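Local structure of MATE family efflux transporter (Vibrio cholerae, 6IDP) at residues A[18-23]-A[158-163]; A[148-153]-A[206-211]; A[284-289]-A[366-371]. The protein probably exports drugs across the bacterial inner membrane as a MATE family multidrug transporter, changing conformation in a proton-dependent manner. One frame throughout, in Å; residues are numbered along the deposited sequence.

Interaction 1: residues A[18-23]-A[158-163]; sequences TWPMLF and GNTLLP. With OLC ((2R)-2,3-dihydroxypropyl (9Z)-octadec-9-enoate), chain M; OLC ((2R)-2,3-dihydroxypropyl (9Z)-octadec-9-enoate), chain P.
Pro20 and Met21 of helix 5-39 press against Thr160, the last residue before helix 161-184, while Trp19 reaches the side chain of Leu161. The backbones come closest at Pro20 and Leu161, 5.4 Å between CA atoms, and Pro20 CB rests 3.7 Å from Thr160 O. Met21 turns back on itself at both chi2 (-49°) and chi3 (-62°), which lays CG and SD across Thr160, CG 3.8 Å from Thr160 CB. Thr160 OG1 is drawn to the other helix as well, hydrogen-bonded to Met17 O, one turn back from Met21. Trp19 can be followed outward from its backbone. CG sits between the backbone N and the carbonyl carbon (chi1 76°), and CB already meets the oleoyl chain of a monoolein molecule (chain M), 3.7 Å from its C17. That chain runs on over one face of the indole: C15 covers the CG and CD2 end, and C12 approaches NE1 to 3.5 Å. The opposite face lies on Pro20 CD. NE1 spends its proton on Gln16 within the same helix, and CH2 meets Leu161 CD1 obliquely, 4.2 Å away. Leu161 points away at its base, but its CD1 methyl bends back to meet both Trp19 and Pro20. Lacking an N-H, Pro20 interrupts the hydrogen bonding of helix 5-39, and the helix is kinked there. On the other side, Gly158, with positive phi, closes helix 124-156 in a Schellman motif. Asn159 OD1 then accepts from Leu162 N (2.9 Å) in the carbonyl plane. In this all-helical transporter, the Schellman motif ending one helix is thus followed directly by the capping bond that starts helix 161-184, packed against the proline kink of helix 5-39.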
loop_
_atom_site.group_PDB
_atom_site.type_symbol
_atom_site.label_atom_id
_atom_site.label_comp_id
_atom_site.label_asym_id
_atom_site.label_seq_id
_atom_site.Cartn_x
_atom_site.Cartn_y
_atom_site.Cartn_z
ATOM N N THR A 18 3.726 15.387 0.577
ATOM C CA THR A 18 4.137 14.100 0.026
ATOM C C THR A 18 5.509 13.618 0.502
ATOM O O THR A 18 5.664 12.444 0.837
ATOM C CB THR A 18 4.136 14.135 -1.519
ATOM O OG1 THR A 18 2.815 14.435 -1.987
ATOM C CG2 THR A 18 4.571 12.794 -2.090
ATOM N N TRP A 19 6.500 14.504 0.551
ATOM C CA TRP A 19 7.856 14.060 0.883
ATOM C C TRP A 19 7.998 13.383 2.265
ATOM O O TRP A 19 8.831 12.489 2.405
ATOM C CB TRP A 19 8.859 15.224 0.750
ATOM C CG TRP A 19 8.849 16.248 1.847
ATOM C CD1 TRP A 19 8.263 17.482 1.814
ATOM C CD2 TRP A 19 9.481 16.142 3.131
ATOM N NE1 TRP A 19 8.479 18.141 2.999
ATOM C CE2 TRP A 19 9.221 17.340 3.825
ATOM C CE3 TRP A 19 10.233 15.146 3.762
ATOM C CZ2 TRP A 19 9.687 17.567 5.118
ATOM C CZ3 TRP A 19 10.691 15.373 5.044
ATOM C CH2 TRP A 19 10.418 16.574 5.709
ATOM N N PRO A 20 7.201 13.781 3.283
ATOM C CA PRO A 20 7.358 12.986 4.509
ATOM C C PRO A 20 6.871 11.548 4.352
ATOM O O PRO A 20 7.405 10.648 5.001
ATOM C CB PRO A 20 6.493 13.732 5.533
ATOM C CG PRO A 20 6.342 15.101 4.994
ATOM C CD PRO A 20 6.314 14.939 3.506
ATOM N N MET A 21 5.864 11.341 3.509
ATOM C CA MET A 21 5.351 9.999 3.264
ATOM C C MET A 21 6.349 9.202 2.434
ATOM O O MET A 21 6.440 7.984 2.560
ATOM C CB MET A 21 3.990 10.049 2.564
ATOM C CG MET A 21 2.874 10.635 3.420
ATOM S SD MET A 21 2.790 9.923 5.077
ATOM C CE MET A 21 2.451 8.204 4.717
ATOM N N LEU A 22 7.095 9.902 1.585
ATOM C CA LEU A 22 8.172 9.284 0.826
ATOM C C LEU A 22 9.241 8.741 1.765
ATOM O O LEU A 22 9.651 7.586 1.653
ATOM C CB LEU A 22 8.789 10.286 -0.153
ATOM C CG LEU A 22 9.962 9.772 -0.989
ATOM C CD1 LEU A 22 9.516 8.625 -1.879
ATOM C CD2 LEU A 22 10.571 10.895 -1.815
ATOM N N PHE A 23 9.683 9.583 2.695
ATOM C CA PHE A 23 10.720 9.201 3.648
ATOM C C PHE A 23 10.221 8.110 4.587
ATOM O O PHE A 23 10.980 7.225 4.977
ATOM C CB PHE A 23 11.196 10.412 4.459
ATOM C CG PHE A 23 12.121 11.329 3.707
ATOM C CD1 PHE A 23 12.345 11.162 2.348
ATOM C CD2 PHE A 23 12.779 12.356 4.365
ATOM C CE1 PHE A 23 13.198 12.009 1.660
ATOM C CE2 PHE A 23 13.636 13.204 3.682
ATOM C CZ PHE A 23 13.844 13.029 2.329
ATOM N N GLY A 158 -4.997 16.396 7.611
ATOM C CA GLY A 158 -4.035 17.157 6.834
ATOM C C GLY A 158 -2.611 17.158 7.358
ATOM O O GLY A 158 -1.850 18.087 7.089
ATOM N N ASN A 159 -2.243 16.121 8.099
ATOM C CA ASN A 159 -0.893 16.027 8.639
ATOM C C ASN A 159 -0.209 14.734 8.214
ATOM O O ASN A 159 -0.627 13.645 8.605
ATOM C CB ASN A 159 -0.922 16.137 10.168
ATOM C CG ASN A 159 0.471 16.212 10.782
ATOM O OD1 ASN A 159 1.330 15.371 10.518
ATOM N ND2 ASN A 159 0.697 17.227 11.602
ATOM N N THR A 160 0.848 14.867 7.415
ATOM C CA THR A 160 1.651 13.722 6.991
ATOM C C THR A 160 3.033 13.731 7.646
ATOM O O THR A 160 3.713 12.707 7.688
ATOM C CB THR A 160 1.825 13.685 5.458
ATOM O OG1 THR A 160 2.373 14.928 5.007
ATOM C CG2 THR A 160 0.490 13.444 4.772
ATOM N N LEU A 161 3.442 14.890 8.155
ATOM C CA LEU A 161 4.763 15.037 8.756
ATOM C C LEU A 161 4.925 14.136 9.977
ATOM O O LEU A 161 5.948 13.473 10.136
ATOM C CB LEU A 161 5.019 16.498 9.143
ATOM C CG LEU A 161 6.405 16.832 9.705
ATOM C CD1 LEU A 161 7.494 16.430 8.720
ATOM C CD2 LEU A 161 6.508 18.312 10.043
ATOM N N LEU A 162 3.907 14.108 10.832
ATOM C CA LEU A 162 3.966 13.311 12.054
ATOM C C LEU A 162 3.967 11.798 11.774
ATOM O O LEU A 162 4.811 11.084 12.316
ATOM C CB LEU A 162 2.813 13.686 12.995
ATOM C CG LEU A 162 2.740 12.970 14.345
ATOM C CD1 LEU A 162 4.027 13.163 15.133
ATOM C CD2 LEU A 162 1.543 13.473 15.138
ATOM N N PRO A 163 3.033 11.298 10.937
ATOM C CA PRO A 163 3.154 9.870 10.615
ATOM C C PRO A 163 4.433 9.538 9.852
ATOM O O PRO A 163 5.022 8.485 10.090
ATOM C CB PRO A 163 1.917 9.591 9.749
ATOM C CG PRO A 163 1.444 10.919 9.289
ATOM C CD PRO A 163 1.792 11.870 10.383
HETATM C C18 OLC M . 13.023 14.745 -1.737
HETATM C C10 OLC M . 11.235 21.090 4.345
HETATM C C17 OLC M . 12.400 15.266 -0.460
HETATM C C11 OLC M . 11.549 21.173 2.867
HETATM C C16 OLC M . 13.183 16.464 0.033
HETATM C C12 OLC M . 11.514 19.788 2.257
HETATM C C15 OLC M . 12.503 17.058 1.250
HETATM C C13 OLC M . 12.600 18.936 2.875
HETATM C C14 OLC M . 13.350 18.189 1.793
HETATM C C18 OLC P . 8.399 13.966 -3.154
HETATM C C10 OLC P . 6.185 19.250 -7.818
HETATM C C9 OLC P . 6.814 20.436 -7.977
HETATM C C17 OLC P . 8.294 14.077 -4.660
HETATM C C11 OLC P . 5.172 19.053 -6.708
HETATM C C8 OLC P . 6.522 21.602 -7.054
HETATM C C16 OLC P . 7.478 15.300 -5.027
HETATM C C12 OLC P . 4.392 17.773 -6.926
HETATM C C7 OLC P . 7.663 22.596 -7.105
HETATM C C15 OLC P . 6.005 14.994 -4.877
HETATM C C13 OLC P . 5.258 16.569 -6.627
HETATM C C6 OLC P . 7.273 23.804 -7.931
HETATM C C14 OLC P . 5.204 16.247 -5.150
HETATM C C5 OLC P . 6.316 24.675 -7.147
#

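Interaction 2: residues A[148-153]-A[206-211]; sequences YFYYSV and IVAPKV. With OLC ((2R)-2,3-dihydroxypropyl (9Z)-octadec-9-enoate), chain B.
Tyr150 lays one ring face over Ala208 CA, and its far end reaches the same residue's methyl, with CZ 3.7 Å from Ala208 CB. The two valines one residue before and three after Ala208 meet the rest of the side chain obliquely. Val207 places CG1 between its backbone N and carbonyl carbon (chi1 69°), which brings that methyl to 3.7 Å from Tyr150 CB. Val211 CG2 approaches ring atom CD1 of Tyr150 at 4.2 Å. One turn further along, Val153 CG1 meets Val211 CG1 at 4.3 Å, extending the apolar seam. Around this first shell, Trp216 packs on both Val153 and Val211, Leu166 of helix 161-184 on Val207, and Cys154 on Val207 and Val211. Within helix 124-156, Tyr148 O accepts from Ser152 N and Ser152 OG, which arrive from opposite faces of its carbonyl plane. Tyr148 and Tyr151 instead touch the alkyl chain of a monoolein molecule (chain B). The axes of the two segments approach to 10.1 Å and their N-to-C directions differ by 33°, a same-direction pairing of two membrane helices, with helix 161-184 between them in the sequence, in the helical bundle of this MATE transporter.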
loop_
_atom_site.group_PDB
_atom_site.type_symbol
_atom_site.label_atom_id
_atom_site.label_comp_id
_atom_site.label_asym_id
_atom_site.label_seq_id
_atom_site.Cartn_x
_atom_site.Cartn_y
_atom_site.Cartn_z
ATOM N N TYR A 148 -1.252 2.379 12.294
ATOM C CA TYR A 148 -1.646 2.809 10.959
ATOM C C TYR A 148 -2.959 3.594 10.985
ATOM O O TYR A 148 -3.126 4.560 10.237
ATOM C CB TYR A 148 -1.770 1.605 10.019
ATOM C CG TYR A 148 -2.070 1.994 8.586
ATOM C CD1 TYR A 148 -1.056 2.411 7.735
ATOM C CD2 TYR A 148 -3.367 1.951 8.086
ATOM C CE1 TYR A 148 -1.320 2.773 6.427
ATOM C CE2 TYR A 148 -3.642 2.313 6.777
ATOM C CZ TYR A 148 -2.613 2.722 5.953
ATOM O OH TYR A 148 -2.875 3.080 4.651
ATOM N N PHE A 149 -3.887 3.179 11.842
ATOM C CA PHE A 149 -5.167 3.869 11.966
ATOM C C PHE A 149 -4.978 5.268 12.549
ATOM O O PHE A 149 -5.653 6.213 12.139
ATOM C CB PHE A 149 -6.142 3.057 12.825
ATOM C CG PHE A 149 -6.485 1.710 12.249
ATOM C CD1 PHE A 149 -6.575 1.526 10.877
ATOM C CD2 PHE A 149 -6.710 0.622 13.084
ATOM C CE1 PHE A 149 -6.888 0.281 10.348
ATOM C CE2 PHE A 149 -7.017 -0.625 12.560
ATOM C CZ PHE A 149 -7.110 -0.794 11.194
ATOM N N TYR A 150 -4.064 5.397 13.507
ATOM C CA TYR A 150 -3.700 6.711 14.031
ATOM C C TYR A 150 -3.091 7.571 12.931
ATOM O O TYR A 150 -3.375 8.767 12.838
ATOM C CB TYR A 150 -2.718 6.593 15.199
ATOM C CG TYR A 150 -3.361 6.317 16.539
ATOM C CD1 TYR A 150 -4.168 7.265 17.153
ATOM C CD2 TYR A 150 -3.140 5.116 17.203
ATOM C CE1 TYR A 150 -4.751 7.019 18.386
ATOM C CE2 TYR A 150 -3.714 4.862 18.433
ATOM C CZ TYR A 150 -4.519 5.814 19.019
ATOM O OH TYR A 150 -5.092 5.560 20.243
ATOM N N TYR A 151 -2.247 6.956 12.105
ATOM C CA TYR A 151 -1.632 7.642 10.971
ATOM C C TYR A 151 -2.696 8.149 10.004
ATOM O O TYR A 151 -2.562 9.229 9.430
ATOM C CB TYR A 151 -0.662 6.718 10.224
ATOM C CG TYR A 151 0.639 6.439 10.941
ATOM C CD1 TYR A 151 1.009 7.162 12.069
ATOM C CD2 TYR A 151 1.505 5.455 10.480
ATOM C CE1 TYR A 151 2.207 6.904 12.719
ATOM C CE2 TYR A 151 2.699 5.191 11.125
ATOM C CZ TYR A 151 3.045 5.917 12.240
ATOM O OH TYR A 151 4.234 5.650 12.877
ATOM N N SER A 152 -3.747 7.356 9.826
ATOM C CA SER A 152 -4.828 7.698 8.911
ATOM C C SER A 152 -5.652 8.871 9.430
ATOM O O SER A 152 -6.128 9.689 8.648
ATOM C CB SER A 152 -5.731 6.487 8.671
ATOM O OG SER A 152 -4.998 5.428 8.080
ATOM N N VAL A 153 -5.818 8.950 10.748
ATOM C CA VAL A 153 -6.509 10.079 11.355
ATOM C C VAL A 153 -5.679 11.361 11.211
ATOM O O VAL A 153 -6.224 12.422 10.904
ATOM C CB VAL A 153 -6.830 9.810 12.843
ATOM C CG1 VAL A 153 -7.365 11.065 13.519
ATOM C CG2 VAL A 153 -7.831 8.667 12.967
ATOM N N ILE A 206 3.527 7.499 21.307
ATOM C CA ILE A 206 3.877 8.865 20.927
ATOM C C ILE A 206 2.748 9.576 20.178
ATOM O O ILE A 206 2.454 10.740 20.454
ATOM C CB ILE A 206 5.154 8.891 20.056
ATOM C CG1 ILE A 206 6.362 8.429 20.872
ATOM C CG2 ILE A 206 5.404 10.290 19.509
ATOM C CD1 ILE A 206 7.650 8.370 20.081
ATOM N N VAL A 207 2.108 8.878 19.244
ATOM C CA VAL A 207 1.145 9.523 18.354
ATOM C C VAL A 207 -0.232 9.720 18.997
ATOM O O VAL A 207 -0.922 10.696 18.701
ATOM C CB VAL A 207 0.984 8.728 17.030
ATOM C CG1 VAL A 207 0.290 7.390 17.260
ATOM C CG2 VAL A 207 0.237 9.557 15.992
ATOM N N ALA A 208 -0.619 8.810 19.885
ATOM C CA ALA A 208 -1.951 8.847 20.483
ATOM C C ALA A 208 -2.193 10.088 21.357
ATOM O O ALA A 208 -3.252 10.705 21.252
ATOM C CB ALA A 208 -2.208 7.573 21.286
ATOM N N PRO A 209 -1.230 10.460 22.225
ATOM C CA PRO A 209 -1.496 11.690 22.982
ATOM C C PRO A 209 -1.466 12.946 22.114
ATOM O O PRO A 209 -2.140 13.923 22.438
ATOM C CB PRO A 209 -0.368 11.719 24.021
ATOM C CG PRO A 209 0.706 10.854 23.451
ATOM C CD PRO A 209 -0.009 9.781 22.699
ATOM N N LYS A 210 -0.690 12.921 21.036
ATOM C CA LYS A 210 -0.638 14.055 20.120
ATOM C C LYS A 210 -1.963 14.207 19.379
ATOM O O LYS A 210 -2.463 15.318 19.195
ATOM C CB LYS A 210 0.516 13.896 19.132
ATOM C CG LYS A 210 1.877 14.293 19.693
ATOM C CD LYS A 210 3.008 13.714 18.856
ATOM C CE LYS A 210 4.319 14.445 19.101
ATOM N NZ LYS A 210 4.651 14.545 20.548
ATOM N N VAL A 211 -2.532 13.079 18.963
ATOM C CA VAL A 211 -3.821 13.078 18.285
ATOM C C VAL A 211 -4.921 13.597 19.217
ATOM O O VAL A 211 -5.778 14.383 18.807
ATOM C CB VAL A 211 -4.171 11.665 17.769
ATOM C CG1 VAL A 211 -5.634 11.572 17.380
ATOM C CG2 VAL A 211 -3.280 11.302 16.588
HETATM C C18 OLC B . 3.812 1.813 10.739
HETATM C C10 OLC B . 1.615 -0.083 4.322
HETATM C C9 OLC B . 1.375 0.784 3.317
HETATM C C17 OLC B . 2.559 1.286 10.074
HETATM C C11 OLC B . 0.498 -0.508 5.249
HETATM C C8 OLC B . -0.015 1.341 3.103
HETATM C C16 OLC B . 2.320 -0.146 10.504
HETATM C C12 OLC B . 1.062 -1.322 6.394
HETATM C C15 OLC B . 1.640 -0.917 9.391
HETATM C C13 OLC B . 2.236 -0.590 7.007
HETATM C C14 OLC B . 2.640 -1.254 8.307
#

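Interaction 3: residues A[284-289]-A[366-371]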
loop_
_atom_site.group_PDB
_atom_site.type_symbol
_atom_site.label_atom_id
_atom_site.label_comp_id
_atom_site.label_asym_id
_atom_site.label_seq_id
_atom_site.Cartn_x
_atom_site.Cartn_y
_atom_site.Cartn_z
ATOM N N LEU A 284 3.546 6.079 -4.892
ATOM C CA LEU A 284 2.998 5.421 -3.712
ATOM C C LEU A 284 2.795 6.418 -2.569
ATOM O O LEU A 284 1.746 6.431 -1.924
ATOM C CB LEU A 284 3.914 4.278 -3.273
ATOM C CG LEU A 284 3.314 3.150 -2.430
ATOM C CD1 LEU A 284 3.360 3.461 -0.936
ATOM C CD2 LEU A 284 1.891 2.829 -2.882
ATOM N N ALA A 285 3.799 7.256 -2.329
ATOM C CA ALA A 285 3.709 8.293 -1.307
ATOM C C ALA A 285 2.554 9.250 -1.592
ATOM O O ALA A 285 1.866 9.700 -0.675
ATOM C CB ALA A 285 5.021 9.063 -1.215
ATOM N N MET A 286 2.342 9.545 -2.871
ATOM C CA MET A 286 1.310 10.490 -3.289
ATOM C C MET A 286 -0.097 9.939 -3.054
ATOM O O MET A 286 -1.033 10.700 -2.821
ATOM C CB MET A 286 1.490 10.858 -4.766
ATOM C CG MET A 286 1.070 12.279 -5.114
ATOM S SD MET A 286 1.691 12.822 -6.724
ATOM C CE MET A 286 3.242 11.929 -6.788
ATOM N N THR A 287 -0.246 8.618 -3.105
ATOM C CA THR A 287 -1.550 7.999 -2.877
ATOM C C THR A 287 -1.942 8.039 -1.402
ATOM O O THR A 287 -3.044 7.636 -1.033
ATOM C CB THR A 287 -1.587 6.536 -3.361
ATOM O OG1 THR A 287 -0.607 5.769 -2.652
ATOM C CG2 THR A 287 -1.312 6.462 -4.853
ATOM N N MET A 288 -1.032 8.519 -0.562
ATOM C CA MET A 288 -1.322 8.699 0.853
ATOM C C MET A 288 -1.423 10.178 1.228
ATOM O O MET A 288 -2.042 10.527 2.230
ATOM C CB MET A 288 -0.256 8.010 1.704
ATOM C CG MET A 288 -0.322 6.495 1.646
ATOM S SD MET A 288 1.000 5.707 2.579
ATOM C CE MET A 288 2.422 6.199 1.611
ATOM N N SER A 289 -0.821 11.042 0.417
ATOM C CA SER A 289 -0.816 12.474 0.711
ATOM C C SER A 289 -1.920 13.217 -0.036
ATOM O O SER A 289 -2.510 14.159 0.489
ATOM C CB SER A 289 0.547 13.083 0.373
ATOM O OG SER A 289 0.885 12.863 -0.985
ATOM N N CYS A 366 -2.845 5.297 -13.114
ATOM C CA CYS A 366 -3.887 4.367 -12.702
ATOM C C CYS A 366 -3.978 4.285 -11.179
ATOM O O CYS A 366 -5.073 4.302 -10.612
ATOM C CB CYS A 366 -3.626 2.981 -13.296
ATOM S SG CYS A 366 -4.966 1.802 -13.038
ATOM N N MET A 367 -2.822 4.202 -10.528
ATOM C CA MET A 367 -2.755 4.214 -9.070
ATOM C C MET A 367 -3.324 5.513 -8.514
ATOM O O MET A 367 -4.043 5.515 -7.517
ATOM C CB MET A 367 -1.313 4.037 -8.596
ATOM C CG MET A 367 -0.694 2.696 -8.960
ATOM S SD MET A 367 1.101 2.673 -8.733
ATOM C CE MET A 367 1.233 3.045 -6.988
ATOM N N LEU A 368 -2.989 6.615 -9.173
ATOM C CA LEU A 368 -3.409 7.942 -8.748
ATOM C C LEU A 368 -4.920 8.097 -8.854
ATOM O O LEU A 368 -5.571 8.604 -7.941
ATOM C CB LEU A 368 -2.709 9.010 -9.589
ATOM C CG LEU A 368 -2.123 10.227 -8.876
ATOM C CD1 LEU A 368 -1.077 9.802 -7.860
ATOM C CD2 LEU A 368 -1.525 11.184 -9.894
ATOM N N MET A 369 -5.472 7.646 -9.975
ATOM C CA MET A 369 -6.898 7.774 -10.232
ATOM C C MET A 369 -7.731 6.951 -9.248
ATOM O O MET A 369 -8.825 7.371 -8.864
ATOM C CB MET A 369 -7.215 7.370 -11.673
ATOM C CG MET A 369 -6.621 8.302 -12.725
ATOM S SD MET A 369 -7.204 10.006 -12.580
ATOM C CE MET A 369 -5.824 10.808 -11.766
ATOM N N VAL A 370 -7.214 5.793 -8.839
ATOM C CA VAL A 370 -7.890 4.970 -7.839
ATOM C C VAL A 370 -8.012 5.725 -6.519
ATOM O O VAL A 370 -9.096 5.808 -5.940
ATOM C CB VAL A 370 -7.155 3.630 -7.590
ATOM C CG1 VAL A 370 -7.675 2.959 -6.320
ATOM C CG2 VAL A 370 -7.314 2.702 -8.783
ATOM N N SER A 371 -6.897 6.282 -6.056
ATOM C CA SER A 371 -6.873 7.007 -4.791
ATOM C C SER A 371 -7.714 8.281 -4.851
ATOM O O SER A 371 -8.322 8.673 -3.858
ATOM C CB SER A 371 -5.433 7.344 -4.396
ATOM O OG SER A 371 -4.874 8.296 -5.283
#
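Thr287 and Ser371 mark the closest approach of two helix segments that run nearly parallel, 13° apart, with axes 9.4 Å from each other and the two CA atoms at 5.7 Å. Both residues turn their hydroxyls back onto their own helices. Thr287 OG1 donates to Leu284 O at 2.6 Å, and Ser371 OG to Leu368 O at 2.8 Å; each hydroxyl oxygen stands tilted out of the carbonyl plane and well off the C=O direction. With OG1 between the backbone N and the carbonyl carbon (chi1 60°), Thr287 is left to offer its methyl to the neighbour: CG2 lies 3.9 Å from Met367 O and 4.0 Å from Ser371 OG. Small hydroxyl-bearing side chains, each bonded within its own helix, thus occupy the tightest part of the interface. The pairing joins helix 281-299 to helix 360-375 in the second MatE region, the C-terminal part of the transporter's helical bundle. Larger side chains fill in to either side of Thr287. Towards the start of both segments, Leu284 sets out away from the partner helix, and it is the CD2 methyl that crosses obliquely to Met367 CE, 4.2 Å away. Met367 gets there as an extended chain that bends only at its end (chi3 59°), which swings the terminal methyl round to the leucine; Val283 packs on it too. Met286 faces the partner helix with its base, CB lying 4.2 Å from Leu368 CD1. Beyond that point Met286 reaches Phe316, while Leu368 touches Ala313, so helix 303-330 covers this side of the pair. Pro291, further along helix 281-299, packs on Ser371, and Arg155 NE of helix 124-156 donates to Met288 O.

Interactions 1 and 2 interlock along the chain, their segments alternating, and both close before interaction 3 opens. Their centres lie 13 Å apart, and they touch: Pro163 CB packs on Tyr151 CD1, and Leu162 meets Lys210 and Val207, tying helix 161-184 to both helices of interaction 2. Interaction 3 belongs to the second MatE region, with its centre 14 Å from that of interaction 1, and the two meet directly. Thr18 OG1 probably hydrogen-bonds Ser289 OG at 2.7 Å, and Met21 CE packs on Met288 SD. Interactions 2 and 3 do not touch. Helix 5-39, at the first MatE region, thus contacts helix 281-299 of the second.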